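Local coordinates for protein CdnC (PDB 7MGV) that probably uses ATP to close omega-ester macrocycles on the core of a ribosomally made precursor peptide, as an ATP-grasp ligase of graspetide biosynthesis, at residues 44-49 with 337-342; 53-58 with 122-127; 87-92 with 129-134; 294-299 with 345-350. All blocks are in the same frame, centred on the assembly; numbering follows the deposited sequence.

Contact 1: residues 44-49 with 337-342; sequences DKNGCE and IADLLC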
loop_
_atom_site.group_PDB
_atom_site.type_symbol
_atom_site.label_atom_id
_atom_site.label_comp_id
_atom_site.label_asym_id
_atom_site.label_seq_id
_atom_site.Cartn_x
_atom_site.Cartn_y
_atom_site.Cartn_z
ATOM N N ASP A 44 -22.406 21.327 4.508
ATOM C CA ASP A 44 -22.713 22.629 5.092
ATOM C C ASP A 44 -24.128 22.652 5.649
ATOM O O ASP A 44 -24.364 23.127 6.768
ATOM C CB ASP A 44 -22.530 23.731 4.047
ATOM C CG ASP A 44 -21.072 24.042 3.775
ATOM O OD1 ASP A 44 -20.200 23.438 4.432
ATOM O OD2 ASP A 44 -20.798 24.896 2.904
ATOM N N LYS A 45 -25.085 22.136 4.875
ATOM C CA LYS A 45 -26.454 22.050 5.371
ATOM C C LYS A 45 -26.536 21.107 6.574
ATOM O O LYS A 45 -27.242 21.390 7.551
ATOM C CB LYS A 45 -27.384 21.604 4.237
ATOM C CG LYS A 45 -28.759 22.292 4.214
ATOM C CD LYS A 45 -29.431 22.195 5.581
ATOM C CE LYS A 45 -30.938 22.313 5.541
ATOM N NZ LYS A 45 -31.466 22.312 6.933
ATOM N N ASN A 46 -25.791 19.997 6.543
ATOM C CA ASN A 46 -25.785 19.072 7.672
ATOM C C ASN A 46 -25.241 19.703 8.948
ATOM O O ASN A 46 -25.414 19.124 10.025
ATOM C CB ASN A 46 -24.977 17.821 7.322
ATOM C CG ASN A 46 -25.772 16.834 6.487
ATOM O OD1 ASN A 46 -26.895 17.120 6.071
ATOM N ND2 ASN A 46 -25.198 15.659 6.248
ATOM N N GLY A 47 -24.606 20.868 8.858
ATOM C CA GLY A 47 -24.125 21.563 10.033
ATOM C C GLY A 47 -22.689 21.284 10.400
ATOM O O GLY A 47 -22.320 21.464 11.566
ATOM N N CYS A 48 -21.865 20.850 9.452
ATOM C CA CYS A 48 -20.465 20.555 9.706
ATOM C C CYS A 48 -19.579 21.436 8.837
ATOM O O CYS A 48 -20.018 22.003 7.832
ATOM C CB CYS A 48 -20.154 19.075 9.453
ATOM S SG CYS A 48 -21.112 17.925 10.472
ATOM N N GLU A 49 -18.318 21.549 9.244
ATOM C CA GLU A 49 -17.330 22.345 8.532
ATOM C C GLU A 49 -16.466 21.443 7.662
ATOM O O GLU A 49 -16.110 20.331 8.062
ATOM C CB GLU A 49 -16.451 23.128 9.510
ATOM C CG GLU A 49 -15.506 24.113 8.837
ATOM C CD GLU A 49 -14.371 24.552 9.741
ATOM O OE1 GLU A 49 -14.460 24.332 10.967
ATOM O OE2 GLU A 49 -13.382 25.115 9.221
ATOM N N ILE A 337 -22.926 10.594 0.589
ATOM C CA ILE A 337 -21.561 10.777 1.076
ATOM C C ILE A 337 -21.517 11.820 2.186
ATOM O O ILE A 337 -20.807 11.651 3.187
ATOM C CB ILE A 337 -20.626 11.147 -0.088
ATOM C CG1 ILE A 337 -20.549 9.987 -1.082
ATOM C CG2 ILE A 337 -19.231 11.496 0.420
ATOM C CD1 ILE A 337 -19.859 10.318 -2.372
ATOM N N ALA A 338 -22.279 12.905 2.039
ATOM C CA ALA A 338 -22.296 13.942 3.065
ATOM C C ALA A 338 -22.874 13.417 4.374
ATOM O O ALA A 338 -22.311 13.647 5.451
ATOM C CB ALA A 338 -23.091 15.150 2.572
ATOM N N ASP A 339 -24.004 12.708 4.300
ATOM C CA ASP A 339 -24.595 12.131 5.502
ATOM C C ASP A 339 -23.646 11.138 6.159
ATOM O O ASP A 339 -23.580 11.049 7.391
ATOM C CB ASP A 339 -25.923 11.456 5.163
ATOM C CG ASP A 339 -27.008 12.450 4.802
ATOM O OD1 ASP A 339 -26.772 13.669 4.938
ATOM O OD2 ASP A 339 -28.098 12.011 4.381
ATOM N N LEU A 340 -22.899 10.381 5.352
ATOM C CA LEU A 340 -21.950 9.426 5.909
ATOM C C LEU A 340 -20.794 10.135 6.602
ATOM O O LEU A 340 -20.348 9.706 7.672
ATOM C CB LEU A 340 -21.430 8.503 4.807
ATOM C CG LEU A 340 -20.532 7.345 5.247
ATOM C CD1 LEU A 340 -21.357 6.192 5.800
ATOM C CD2 LEU A 340 -19.658 6.878 4.094
ATOM N N LEU A 341 -20.296 11.223 6.010
ATOM C CA LEU A 341 -19.139 11.907 6.580
ATOM C C LEU A 341 -19.498 12.680 7.844
ATOM O O LEU A 341 -18.630 12.908 8.694
ATOM C CB LEU A 341 -18.517 12.839 5.541
ATOM C CG LEU A 341 -17.915 12.179 4.299
ATOM C CD1 LEU A 341 -17.219 13.210 3.422
ATOM C CD2 LEU A 341 -16.961 11.058 4.685
ATOM N N CYS A 342 -20.760 13.085 7.989
ATOM C CA CYS A 342 -21.235 13.794 9.169
ATOM C C CYS A 342 -21.831 12.864 10.217
ATOM O O CYS A 342 -22.480 13.342 11.153
ATOM C CB CYS A 342 -22.278 14.841 8.773
ATOM S SG CYS A 342 -21.761 15.989 7.474
#

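Contact 2: residues 53-58 with 122-127; sequences FNVDEY and NTLFGF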
loop_
_atom_site.group_PDB
_atom_site.type_symbol
_atom_site.label_atom_id
_atom_site.label_comp_id
_atom_site.label_asym_id
_atom_site.label_seq_id
_atom_site.Cartn_x
_atom_site.Cartn_y
_atom_site.Cartn_z
ATOM N N PHE A 53 -8.034 19.961 1.803
ATOM C CA PHE A 53 -6.593 19.755 1.688
ATOM C C PHE A 53 -6.324 19.289 0.261
ATOM O O PHE A 53 -6.454 18.102 -0.049
ATOM C CB PHE A 53 -6.097 18.744 2.721
ATOM C CG PHE A 53 -4.594 18.645 2.817
ATOM C CD1 PHE A 53 -3.771 19.505 2.106
ATOM C CD2 PHE A 53 -4.007 17.686 3.626
ATOM C CE1 PHE A 53 -2.394 19.406 2.198
ATOM C CE2 PHE A 53 -2.631 17.585 3.723
ATOM C CZ PHE A 53 -1.824 18.445 3.008
ATOM N N ASN A 54 -5.950 20.228 -0.603
ATOM C CA ASN A 54 -5.650 19.900 -1.990
ATOM C C ASN A 54 -4.234 19.346 -2.073
ATOM O O ASN A 54 -3.268 20.020 -1.696
ATOM C CB ASN A 54 -5.830 21.124 -2.883
ATOM C CG ASN A 54 -7.231 21.213 -3.455
ATOM O OD1 ASN A 54 -7.498 22.009 -4.353
ATOM N ND2 ASN A 54 -8.134 20.388 -2.936
ATOM N N VAL A 55 -4.119 18.118 -2.575
ATOM C CA VAL A 55 -2.915 17.327 -2.364
ATOM C C VAL A 55 -1.804 17.665 -3.350
ATOM O O VAL A 55 -0.626 17.444 -3.040
ATOM C CB VAL A 55 -3.288 15.834 -2.415
ATOM C CG1 VAL A 55 -3.284 15.309 -3.845
ATOM C CG2 VAL A 55 -2.381 15.030 -1.523
ATOM N N ASP A 56 -2.136 18.200 -4.528
ATOM C CA ASP A 56 -1.098 18.608 -5.467
ATOM C C ASP A 56 -0.349 19.841 -4.987
ATOM O O ASP A 56 0.786 20.070 -5.421
ATOM C CB ASP A 56 -1.704 18.869 -6.847
ATOM C CG ASP A 56 -2.899 19.800 -6.793
ATOM O OD1 ASP A 56 -3.608 19.805 -5.765
ATOM O OD2 ASP A 56 -3.131 20.523 -7.785
ATOM N N GLU A 57 -0.952 20.631 -4.101
ATOM C CA GLU A 57 -0.316 21.832 -3.577
ATOM C C GLU A 57 0.588 21.553 -2.383
ATOM O O GLU A 57 1.117 22.503 -1.796
ATOM C CB GLU A 57 -1.379 22.862 -3.188
ATOM C CG GLU A 57 -2.452 23.104 -4.238
ATOM C CD GLU A 57 -1.980 23.954 -5.409
ATOM O OE1 GLU A 57 -2.583 25.027 -5.630
ATOM O OE2 GLU A 57 -1.031 23.559 -6.119
ATOM N N TYR A 58 0.774 20.285 -2.008
ATOM C CA TYR A 58 1.703 19.905 -0.951
ATOM C C TYR A 58 2.975 19.360 -1.576
ATOM O O TYR A 58 2.892 18.533 -2.495
ATOM C CB TYR A 58 1.078 18.850 -0.039
ATOM C CG TYR A 58 2.016 18.305 1.017
ATOM C CD1 TYR A 58 2.250 19.007 2.193
ATOM C CD2 TYR A 58 2.665 17.089 0.841
ATOM C CE1 TYR A 58 3.107 18.516 3.159
ATOM C CE2 TYR A 58 3.525 16.590 1.803
ATOM C CZ TYR A 58 3.742 17.308 2.959
ATOM O OH TYR A 58 4.594 16.815 3.919
ATOM N N ASN A 122 5.604 9.723 1.575
ATOM C CA ASN A 122 5.538 8.928 2.793
ATOM C C ASN A 122 5.037 9.755 3.967
ATOM O O ASN A 122 4.219 9.278 4.755
ATOM C CB ASN A 122 6.901 8.323 3.107
ATOM C CG ASN A 122 6.818 7.206 4.126
ATOM O OD1 ASN A 122 6.588 7.445 5.312
ATOM N ND2 ASN A 122 6.999 5.973 3.666
ATOM N N THR A 123 5.498 11.002 4.092
ATOM C CA THR A 123 5.028 11.863 5.174
ATOM C C THR A 123 3.525 12.089 5.076
ATOM O O THR A 123 2.795 11.962 6.071
ATOM C CB THR A 123 5.778 13.198 5.137
ATOM O OG1 THR A 123 7.151 12.987 5.486
ATOM C CG2 THR A 123 5.158 14.192 6.109
ATOM N N LEU A 124 3.038 12.395 3.873
ATOM C CA LEU A 124 1.619 12.705 3.722
ATOM C C LEU A 124 0.750 11.462 3.901
ATOM O O LEU A 124 -0.262 11.495 4.616
ATOM C CB LEU A 124 1.374 13.348 2.362
ATOM C CG LEU A 124 -0.092 13.622 2.058
ATOM C CD1 LEU A 124 -0.464 15.052 2.416
ATOM C CD2 LEU A 124 -0.338 13.334 0.604
ATOM N N PHE A 125 1.121 10.354 3.251
ATOM C CA PHE A 125 0.388 9.107 3.437
ATOM C C PHE A 125 0.451 8.635 4.884
ATOM O O PHE A 125 -0.506 8.037 5.382
ATOM C CB PHE A 125 0.934 8.025 2.504
ATOM C CG PHE A 125 0.518 8.187 1.065
ATOM C CD1 PHE A 125 -0.217 9.288 0.654
ATOM C CD2 PHE A 125 0.865 7.232 0.122
ATOM C CE1 PHE A 125 -0.594 9.434 -0.669
ATOM C CE2 PHE A 125 0.490 7.371 -1.202
ATOM C CZ PHE A 125 -0.240 8.474 -1.597
ATOM N N GLY A 126 1.554 8.912 5.583
ATOM C CA GLY A 126 1.647 8.526 6.977
ATOM C C GLY A 126 0.723 9.339 7.858
ATOM O O GLY A 126 0.100 8.802 8.781
ATOM N N PHE A 127 0.626 10.646 7.597
ATOM C CA PHE A 127 -0.383 11.445 8.284
ATOM C C PHE A 127 -1.777 10.886 8.028
ATOM O O PHE A 127 -2.564 10.699 8.962
ATOM C CB PHE A 127 -0.313 12.905 7.845
ATOM C CG PHE A 127 -1.549 13.688 8.189
ATOM C CD1 PHE A 127 -1.932 13.855 9.511
ATOM C CD2 PHE A 127 -2.342 14.235 7.194
ATOM C CE1 PHE A 127 -3.074 14.563 9.834
ATOM C CE2 PHE A 127 -3.487 14.946 7.512
ATOM C CZ PHE A 127 -3.852 15.110 8.835
#

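Contact 3: residues 87-92 with 129-134; sequences EDISTV and ESIDAY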
loop_
_atom_site.group_PDB
_atom_site.type_symbol
_atom_site.label_atom_id
_atom_site.label_comp_id
_atom_site.label_asym_id
_atom_site.label_seq_id
_atom_site.Cartn_x
_atom_site.Cartn_y
_atom_site.Cartn_z
ATOM N N GLU A 87 -6.032 17.889 14.380
ATOM C CA GLU A 87 -5.999 16.805 15.357
ATOM C C GLU A 87 -7.363 16.517 15.973
ATOM O O GLU A 87 -7.498 15.516 16.686
ATOM C CB GLU A 87 -4.992 17.127 16.464
ATOM C CG GLU A 87 -5.454 18.196 17.441
ATOM C CD GLU A 87 -5.353 19.597 16.867
ATOM O OE1 GLU A 87 -6.373 20.316 16.867
ATOM O OE2 GLU A 87 -4.254 19.979 16.412
ATOM N N ASP A 88 -8.368 17.355 15.719
ATOM C CA ASP A 88 -9.700 17.181 16.283
ATOM C C ASP A 88 -10.767 17.068 15.198
ATOM O O ASP A 88 -11.931 17.401 15.427
ATOM C CB ASP A 88 -10.034 18.328 17.237
ATOM C CG ASP A 88 -9.990 19.681 16.554
ATOM O OD1 ASP A 88 -9.284 19.809 15.532
ATOM O OD2 ASP A 88 -10.663 20.614 17.038
ATOM N N ILE A 89 -10.384 16.605 14.005
ATOM C CA ILE A 89 -11.365 16.402 12.948
ATOM C C ILE A 89 -12.307 15.269 13.337
ATOM O O ILE A 89 -11.923 14.316 14.029
ATOM C CB ILE A 89 -10.679 16.111 11.600
ATOM C CG1 ILE A 89 -9.726 14.920 11.727
ATOM C CG2 ILE A 89 -9.949 17.345 11.090
ATOM C CD1 ILE A 89 -9.269 14.361 10.397
ATOM N N SER A 90 -13.562 15.373 12.893
ATOM C CA SER A 90 -14.532 14.327 13.195
ATOM C C SER A 90 -14.360 13.129 12.270
ATOM O O SER A 90 -14.364 11.982 12.732
ATOM C CB SER A 90 -15.954 14.882 13.103
ATOM O OG SER A 90 -16.226 15.388 11.808
ATOM N N THR A 91 -14.220 13.371 10.967
ATOM C CA THR A 91 -13.907 12.329 9.999
ATOM C C THR A 91 -12.945 12.886 8.963
ATOM O O THR A 91 -12.697 14.093 8.893
ATOM C CB THR A 91 -15.154 11.787 9.284
ATOM O OG1 THR A 91 -15.681 12.792 8.410
ATOM C CG2 THR A 91 -16.221 11.356 10.275
ATOM N N VAL A 92 -12.401 11.985 8.149
ATOM C CA VAL A 92 -11.589 12.345 6.995
ATOM C C VAL A 92 -12.139 11.605 5.784
ATOM O O VAL A 92 -12.585 10.458 5.895
ATOM C CB VAL A 92 -10.094 12.022 7.216
ATOM C CG1 VAL A 92 -9.882 10.528 7.418
ATOM C CG2 VAL A 92 -9.254 12.535 6.054
ATOM N N GLU A 129 -2.705 7.926 7.249
ATOM C CA GLU A 129 -2.881 6.680 7.990
ATOM C C GLU A 129 -3.098 6.946 9.475
ATOM O O GLU A 129 -3.938 6.299 10.112
ATOM C CB GLU A 129 -1.668 5.771 7.793
ATOM C CG GLU A 129 -1.662 4.996 6.492
ATOM C CD GLU A 129 -2.668 3.865 6.484
ATOM O OE1 GLU A 129 -2.958 3.311 7.566
ATOM O OE2 GLU A 129 -3.171 3.532 5.392
ATOM N N SER A 130 -2.348 7.896 10.041
ATOM C CA SER A 130 -2.361 8.129 11.482
ATOM C C SER A 130 -3.702 8.640 11.993
ATOM O O SER A 130 -3.968 8.531 13.195
ATOM C CB SER A 130 -1.259 9.119 11.858
ATOM O OG SER A 130 -1.558 10.416 11.373
ATOM N N ILE A 131 -4.540 9.203 11.122
ATOM C CA ILE A 131 -5.833 9.720 11.553
ATOM C C ILE A 131 -6.647 8.586 12.158
ATOM O O ILE A 131 -6.936 7.585 11.490
ATOM C CB ILE A 131 -6.569 10.377 10.381
ATOM C CG1 ILE A 131 -5.809 11.615 9.897
ATOM C CG2 ILE A 131 -7.989 10.745 10.779
ATOM C CD1 ILE A 131 -6.429 12.275 8.683
ATOM N N ASP A 132 -7.018 8.731 13.431
ATOM C CA ASP A 132 -7.804 7.717 14.118
ATOM C C ASP A 132 -9.299 8.008 14.103
ATOM O O ASP A 132 -10.086 7.140 14.494
ATOM C CB ASP A 132 -7.326 7.552 15.568
ATOM C CG ASP A 132 -7.408 8.838 16.367
ATOM O OD1 ASP A 132 -7.737 9.893 15.786
ATOM O OD2 ASP A 132 -7.140 8.788 17.586
ATOM N N ALA A 133 -9.707 9.196 13.666
ATOM C CA ALA A 133 -11.117 9.448 13.426
ATOM C C ALA A 133 -11.600 8.608 12.247
ATOM O O ALA A 133 -10.804 8.075 11.467
ATOM C CB ALA A 133 -11.361 10.934 13.160
ATOM N N TYR A 134 -12.922 8.481 12.133
ATOM C CA TYR A 134 -13.511 7.700 11.051
ATOM C C TYR A 134 -12.975 8.165 9.702
ATOM O O TYR A 134 -12.855 9.365 9.444
ATOM C CB TYR A 134 -15.036 7.812 11.079
ATOM C CG TYR A 134 -15.697 7.233 9.849
ATOM C CD1 TYR A 134 -15.922 5.866 9.736
ATOM C CD2 TYR A 134 -16.085 8.050 8.795
ATOM C CE1 TYR A 134 -16.519 5.332 8.610
ATOM C CE2 TYR A 134 -16.680 7.526 7.667
ATOM C CZ TYR A 134 -16.895 6.169 7.579
ATOM O OH TYR A 134 -17.490 5.653 6.455
#

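Contact 4: residues 294-299 with 345-350; sequences HVDYGA and APRRDN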
loop_
_atom_site.group_PDB
_atom_site.type_symbol
_atom_site.label_atom_id
_atom_site.label_comp_id
_atom_site.label_asym_id
_atom_site.label_seq_id
_atom_site.Cartn_x
_atom_site.Cartn_y
_atom_site.Cartn_z
ATOM N N HIS A 294 -14.627 -4.013 4.774
ATOM C CA HIS A 294 -14.780 -3.008 5.829
ATOM C C HIS A 294 -14.460 -1.607 5.307
ATOM O O HIS A 294 -13.700 -0.848 5.910
ATOM C CB HIS A 294 -13.930 -3.346 7.058
ATOM C CG HIS A 294 -14.444 -2.739 8.326
ATOM N ND1 HIS A 294 -15.661 -3.083 8.875
ATOM C CD2 HIS A 294 -13.911 -1.805 9.150
ATOM C CE1 HIS A 294 -15.853 -2.390 9.984
ATOM N NE2 HIS A 294 -14.806 -1.607 10.173
ATOM N N VAL A 295 -15.049 -1.274 4.161
ATOM C CA VAL A 295 -14.992 0.067 3.599
ATOM C C VAL A 295 -16.422 0.544 3.388
ATOM O O VAL A 295 -17.357 -0.250 3.268
ATOM C CB VAL A 295 -14.199 0.124 2.278
ATOM C CG1 VAL A 295 -12.802 -0.410 2.485
ATOM C CG2 VAL A 295 -14.919 -0.659 1.190
ATOM N N ASP A 296 -16.585 1.865 3.345
ATOM C CA ASP A 296 -17.905 2.467 3.214
ATOM C C ASP A 296 -18.133 3.112 1.855
ATOM O O ASP A 296 -19.148 3.788 1.665
ATOM C CB ASP A 296 -18.131 3.488 4.327
ATOM C CG ASP A 296 -18.728 2.864 5.572
ATOM O OD1 ASP A 296 -19.396 1.815 5.446
ATOM O OD2 ASP A 296 -18.532 3.419 6.674
ATOM N N TYR A 297 -17.220 2.924 0.905
ATOM C CA TYR A 297 -17.431 3.384 -0.459
ATOM C C TYR A 297 -16.948 2.323 -1.431
ATOM O O TYR A 297 -15.920 1.680 -1.202
ATOM C CB TYR A 297 -16.712 4.706 -0.752
ATOM C CG TYR A 297 -16.915 5.165 -2.178
ATOM C CD1 TYR A 297 -18.111 5.750 -2.574
ATOM C CD2 TYR A 297 -15.923 4.990 -3.135
ATOM C CE1 TYR A 297 -18.308 6.161 -3.877
ATOM C CE2 TYR A 297 -16.113 5.395 -4.440
ATOM C CZ TYR A 297 -17.306 5.982 -4.807
ATOM O OH TYR A 297 -17.496 6.390 -6.107
ATOM N N GLY A 298 -17.692 2.148 -2.518
ATOM C CA GLY A 298 -17.307 1.189 -3.535
ATOM C C GLY A 298 -17.944 1.501 -4.867
ATOM O O GLY A 298 -19.067 2.007 -4.932
ATOM N N ALA A 299 -17.214 1.199 -5.939
ATOM C CA ALA A 299 -17.723 1.298 -7.304
ATOM C C ALA A 299 -17.523 -0.056 -7.973
ATOM O O ALA A 299 -16.402 -0.401 -8.361
ATOM C CB ALA A 299 -17.024 2.410 -8.083
ATOM N N ALA A 345 -25.498 8.556 9.005
ATOM C CA ALA A 345 -25.835 7.359 8.248
ATOM C C ALA A 345 -25.073 6.200 8.841
ATOM O O ALA A 345 -23.988 6.401 9.415
ATOM C CB ALA A 345 -25.494 7.528 6.759
ATOM N N PRO A 346 -25.584 4.972 8.760
ATOM C CA PRO A 346 -24.874 3.823 9.317
ATOM C C PRO A 346 -23.503 3.652 8.671
ATOM O O PRO A 346 -23.356 3.743 7.450
ATOM C CB PRO A 346 -25.793 2.639 9.010
ATOM C CG PRO A 346 -27.142 3.246 8.808
ATOM C CD PRO A 346 -26.897 4.589 8.193
ATOM N N ARG A 347 -22.499 3.403 9.506
ATOM C CA ARG A 347 -21.123 3.281 9.056
ATOM C C ARG A 347 -20.560 1.914 9.414
ATOM O O ARG A 347 -21.022 1.247 10.344
ATOM C CB ARG A 347 -20.225 4.351 9.686
ATOM C CG ARG A 347 -20.774 5.754 9.658
ATOM C CD ARG A 347 -19.864 6.676 10.443
ATOM N NE ARG A 347 -19.790 7.997 9.838
ATOM C CZ ARG A 347 -19.064 9.000 10.318
ATOM N NH1 ARG A 347 -18.342 8.836 11.419
ATOM N NH2 ARG A 347 -19.065 10.167 9.693
ATOM N N ARG A 348 -19.546 1.509 8.654
ATOM C CA ARG A 348 -18.637 0.444 9.071
ATOM C C ARG A 348 -17.501 1.136 9.811
ATOM O O ARG A 348 -16.529 1.597 9.213
ATOM C CB ARG A 348 -18.149 -0.364 7.876
ATOM C CG ARG A 348 -19.247 -1.152 7.182
ATOM C CD ARG A 348 -18.823 -1.595 5.795
ATOM N NE ARG A 348 -19.908 -2.258 5.079
ATOM C CZ ARG A 348 -20.755 -1.637 4.263
ATOM N NH1 ARG A 348 -20.643 -0.333 4.055
ATOM N NH2 ARG A 348 -21.714 -2.322 3.653
ATOM N N ASP A 349 -17.645 1.226 11.132
ATOM C CA ASP A 349 -16.735 2.019 11.949
ATOM C C ASP A 349 -15.307 1.505 11.823
ATOM O O ASP A 349 -15.029 0.338 12.110
ATOM C CB ASP A 349 -17.188 1.987 13.408
ATOM C CG ASP A 349 -16.513 3.048 14.253
ATOM O OD1 ASP A 349 -16.549 4.232 13.860
ATOM O OD2 ASP A 349 -15.949 2.698 15.310
ATOM N N ASN A 350 -14.402 2.385 11.389
ATOM C CA ASN A 350 -12.998 2.036 11.199
ATOM C C ASN A 350 -12.069 2.944 11.996
ATOM O O ASN A 350 -10.904 3.113 11.624
ATOM C CB ASN A 350 -12.632 2.068 9.712
ATOM C CG ASN A 350 -12.851 3.433 9.077
ATOM O OD1 ASN A 350 -13.143 4.416 9.761
ATOM N ND2 ASN A 350 -12.709 3.498 7.759
HETATM O O HOH W 1 -14.721 1.485 6.847
HETATM O O HOH W 2 -22.242 1.272 6.216
#

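Contact 1: residues 44-49 with 337-342
Asn46 makes the polar part of this contact through one nitrogen, ND2, which reaches from the last turn of helix 35-46 across to helix 332-341. Its CG lies anti to the carbonyl carbon and beside the backbone N (chi1 -80°), the setting from which the amide crosses. ND2 donates to Asp339 OD1 at 2.9 Å, and the bond is nearly straight, 171° at the hydrogen. The oxygen accepts on its anti lone pair, and amide and carboxylate lie within 20° of one plane, although the two side chains cross at about a right angle. The same ND2 also makes a weak, long bond of 3.7 Å to Cys342 SG. Asp339 OD1 has a second partner, a salt bridge to Lys335 one turn earlier in its own helix.

The apolar part is sulfur against sulfur: Cys48 SG and Cys342 SG sit 3.6 Å apart, in van der Waals contact and too far apart for a disulfide. Ile43 touches both cysteines.

Gly47, with positive phi, ends helix 35-46 in a Schellman motif. The contact thus packs a helix-to-strand turn of the parallel sheet with its helices, in the MvdD pre-ATP-grasp family region, against the C-terminal end of helix 332-341.

Contact 2: residues 53-58 with 122-127
Leu124 pushes out from helix 110-130 into a pocket made by Phe53, Val55 and Tyr58, and nearly all the close packing is its work. Its CG stands anti to the backbone N (chi1 176°), which carries both methyls away from the helix. CD2 meets Val55 CG2 at 3.4 Å. CD1 comes obliquely to the Phe53 ring, 3.6 Å from CE2, and also lies over one face of Tyr58, 4.0 Å above the ring plane and offset toward its rim. Lower on the side chain, Leu124 CB is 3.9 Å from Tyr58 CE2. Both rings run past the leucine in the opposite direction, so the side chains interleave.

Here the edge strand 48-54 of the parallel sheet, together with the turn that follows it, is covered by the long helix 110-130; Leu25 and Ile27 of the neighbouring strand 22-28 also touch Phe53 and continue the apolar layer.

Toward Thr123 the contact thins to a single pair and becomes more polar. Tyr58 crosses this residue at about a right angle, its OH 3.5 Å from Thr123 CG2, while Thr123 OG1 turns back to bond Glu119 O one turn earlier. Nor does this side face solvent: Pro223 of the second subunit packs on both Tyr58 and Thr123, and Gln189 of that subunit makes a weak hydrogen bond with the threonine hydroxyl.

Contact 3: residues 87-92 with 129-134
The start of strand 91-94 runs parallel to the chain entering strand 134-136, with Thr91 CA and Tyr134 CA 4.8 Å apart and Val92 N bonded to Tyr134 O at 3.0 Å. The same carbonyl oxygen takes a CA-H contact from Thr91.

Thr91 and Tyr134 lie side by side and point the same way; the threonine methyl CG2 reaches the edge of the ring, 3.6 Å from CD2. With OG1 between the backbone N and the carbonyl carbon (chi1 69°), the hydroxyl is turned from the ring and bonds Leu341 O. Ile131 packs on the other side of the strand, its CG2 3.9 Å from Ile89 CD1 and equally far from Val92 CG1. Its CD1 also touches both residues, so the two branches of one isoleucine are each shared by two aliphatic partners. Ala133 CB presses on the backbone, 3.2 Å from Ser90 O.

Asp132, in the turn between helix and strand, makes a salt bridge to Lys157 of the second subunit. Within the contact, direct polar bonding is confined to the backbone, and apolar packing, aliphatic and at the ring edge, makes up most of the rest. The polar ends of Thr91 and Tyr134 are spent on Leu341 and Asp296, which ties these two neighbouring strands to residues much later in the chain.

Contact 4: residues 294-299 with 345-350
The turn from helix 280-293 into strand 297-304 of an antiparallel sheet meets the C-terminal loop here, and Asp296 and Arg348 carry most of the polar contact. Asp296 OD1 forms a salt bridge with Arg348 NH1 at 2.8 Å; the nitrogen comes nearly end-on to the C-O bond and the oxygen lies close to the guanidinium plane. The backbone N of the same arginine bonds Asp296 OD2 at 2.9 Å, through the syn lone pair, so the carboxylate grips both main chain and side chain of one residue. Extended from CG to NE (chi3 -175°), Arg348 reaches farther, to a salt bridge with Asp291 and a hydrogen bond to Gly242 O. Asp296 OD2 is shared with the Tyr134 hydroxyl.

His294 holds the loop at a second point. NE2 donates to Asp349 O at 2.8 Å, with the oxygen near the ring plane but the nitrogen 58° out of the carbonyl plane. One ring face carries Arg348 CB in a CH-pi contact, 4.0 Å from the centroid.

Two waters link the segments. One donates to His294 O and Arg348 O, the other to Asp296 OD1 and Pro346 O.

His294, with its positive phi, is the C-prime residue of the Schellman motif ending helix 280-293; this capped helix end and the aspartate-arginine pair join strand 297-304 of the antiparallel sheet to an irregular segment that follows helix 332-341.

Contacts 1, 3 and 4 form a cluster, each pair of centres about 15 Å apart, with direct links between them. The end of helix 332-341 joins contact 1 to contact 3 through the Thr91 hydroxyl, and Leu340 CD2 packs 3.7 Å from Asp296 CB of contact 4. Arg347 of contact 4 makes a cation-pi contact with Tyr134 of contact 3. Contacts 1 and 2 both use strand 48-54, centres about 23 Å apart. Contact 2 shares helix 110-130 with contact 3 and, like it, touches the second subunit, but its nearest atoms to contact 4 are about 12 Å away. None of the four contains an ADP-pocket residue; Ile303 of the pocket lies farther along strand 297-304, which begins in contact 4.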